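Local coordinates for protein Esterase/lipase (Uncultured bacterium, PDB 3K6K) that probably hydrolyses carboxylic esters, as a bacterial homologue of hormone-sensitive lipase with the alpha/beta hydrolase fold, at residues G146-I151 with G174-A179. Sequence-based numbering, arbitrary orientation.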
loop_
_atom_site.group_PDB
_atom_site.type_symbol
_atom_site.label_atom_id
_atom_site.label_comp_id
_atom_site.label_asym_id
_atom_site.label_seq_id
_atom_site.Cartn_x
_atom_site.Cartn_y
_atom_site.Cartn_z
ATOM N N GLY A 146 -18.768 15.180 19.442
ATOM C CA GLY A 146 -19.953 14.458 19.860
ATOM C C GLY A 146 -19.906 12.976 19.586
ATOM O O GLY A 146 -20.705 12.234 20.170
ATOM N N SER A 147 -18.975 12.538 18.723
ATOM C CA SER A 147 -18.820 11.116 18.333
ATOM C C SER A 147 -17.434 10.811 17.735
ATOM O O SER A 147 -16.879 11.644 16.996
ATOM C CB SER A 147 -19.875 10.760 17.291
ATOM O OG SER A 147 -19.651 9.467 16.758
ATOM N N ALA A 148 -16.886 9.625 18.006
ATOM C CA ALA A 148 -15.582 9.270 17.412
ATOM C C ALA A 148 -15.626 9.047 15.894
ATOM O O ALA A 148 -14.553 9.009 15.278
ATOM C CB ALA A 148 -14.924 8.078 18.108
ATOM N N ASP A 149 -16.836 8.948 15.309
ATOM C CA ASP A 149 -17.051 8.508 13.951
ATOM C C ASP A 149 -17.057 9.685 13.002
ATOM O O ASP A 149 -17.409 9.564 11.798
ATOM C CB ASP A 149 -18.429 7.870 13.821
ATOM C CG ASP A 149 -18.589 6.596 14.644
ATOM O OD1 ASP A 149 -19.749 6.254 14.988
ATOM O OD2 ASP A 149 -17.589 5.921 14.943
ATOM N N ARG A 150 -16.761 10.855 13.548
ATOM C CA ARG A 150 -16.622 11.983 12.688
ATOM C C ARG A 150 -15.243 12.606 12.809
ATOM O O ARG A 150 -15.012 13.695 12.346
ATOM C CB ARG A 150 -17.823 12.949 12.826
ATOM C CG ARG A 150 -18.900 12.690 11.701
ATOM C CD ARG A 150 -20.295 13.275 11.984
ATOM N NE ARG A 150 -20.492 13.464 13.429
ATOM C CZ ARG A 150 -21.669 13.650 14.025
ATOM N NH1 ARG A 150 -22.799 13.664 13.289
ATOM N NH2 ARG A 150 -21.709 13.808 15.359
ATOM N N ILE A 151 -14.317 11.835 13.348
ATOM C CA ILE A 151 -12.964 12.278 13.530
ATOM C C ILE A 151 -12.028 11.400 12.736
ATOM O O ILE A 151 -12.146 10.162 12.791
ATOM C CB ILE A 151 -12.573 12.250 14.992
ATOM C CG1 ILE A 151 -13.536 13.146 15.787
ATOM C CG2 ILE A 151 -11.161 12.758 15.181
ATOM C CD1 ILE A 151 -13.354 12.958 17.270
ATOM N N GLY A 174 -9.095 3.260 27.000
ATOM C CA GLY A 174 -10.522 3.009 26.941
ATOM C C GLY A 174 -11.323 4.038 26.168
ATOM O O GLY A 174 -12.550 4.129 26.325
ATOM N N LEU A 175 -10.652 4.802 25.307
ATOM C CA LEU A 175 -11.332 5.788 24.466
ATOM C C LEU A 175 -11.787 5.119 23.168
ATOM O O LEU A 175 -11.085 4.259 22.647
ATOM C CB LEU A 175 -10.377 6.959 24.194
ATOM C CG LEU A 175 -10.349 8.033 25.278
ATOM C CD1 LEU A 175 -9.306 9.119 24.971
ATOM C CD2 LEU A 175 -11.794 8.606 25.430
ATOM N N PRO A 176 -12.945 5.510 22.632
ATOM C CA PRO A 176 -13.311 4.861 21.366
ATOM C C PRO A 176 -12.276 5.187 20.278
ATOM O O PRO A 176 -11.393 6.020 20.521
ATOM C CB PRO A 176 -14.678 5.459 21.013
ATOM C CG PRO A 176 -14.826 6.684 21.861
ATOM C CD PRO A 176 -13.892 6.557 23.044
ATOM N N MET A 177 -12.369 4.513 19.124
ATOM C CA MET A 177 -11.466 4.739 17.998
ATOM C C MET A 177 -12.164 5.598 16.954
ATOM O O MET A 177 -13.359 5.479 16.769
ATOM C CB MET A 177 -10.980 3.429 17.381
ATOM C CG MET A 177 -9.976 2.625 18.222
ATOM S SD MET A 177 -8.447 3.503 18.634
ATOM C CE MET A 177 -7.357 2.185 18.972
ATOM N N PRO A 178 -11.387 6.446 16.250
ATOM C CA PRO A 178 -11.851 7.376 15.265
ATOM C C PRO A 178 -12.248 6.688 13.979
ATOM O O PRO A 178 -12.036 5.511 13.832
ATOM C CB PRO A 178 -10.644 8.263 15.005
ATOM C CG PRO A 178 -9.675 7.992 16.075
ATOM C CD PRO A 178 -9.935 6.589 16.508
ATOM N N ALA A 179 -12.868 7.448 13.068
ATOM C CA ALA A 179 -13.224 6.902 11.766
ATOM C C ALA A 179 -12.029 6.446 10.907
ATOM O O ALA A 179 -12.236 5.629 10.062
ATOM C CB ALA A 179 -14.107 7.871 11.012
#
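Helix-like backbone torsions at Ala148 start a short 3-10 turn that sets its methyl and its carbonyl against residues 176-179. Pro178 is extended (psi 171°), which presents its CA and the N-H of Ala179 to Ala148 O. Ala179 N is shared by two acceptors. Ala179 N donates to Ile151 O at 2.8 Å. The donor lies almost on the line of that C=O (170°), while the N-H is turned well off it (131°), as expected between two acceptors. Ala179 N also reaches Ala148 O at 3.2 Å, in a weak and more bent bond. Pro178 CA adds a C-H...O contact to the same Ala148 O, also 3.2 Å. Ala148 CB points across to Met177 O at 3.3 Å and to Pro176 CB at 3.9 Å. Tyr138 and Leu142 of helix 129-145 also pack on this methyl. Pro178 CB sits 3.3 Å from Ile151 O, and Ala179 CB lies 3.5 Å from the same Ile151 O. Within 146-151, Ser147 OG accepts from Asp149 N in an ST turn. The contact joins the loops leading into neighbouring parallel strands 151-156 and 180-184 of the alpha/beta hydrolase sheet. The chemistry is mostly main-chain: one shared N-H and a C-H...O contact probably fix how the two loops sit where the strands begin.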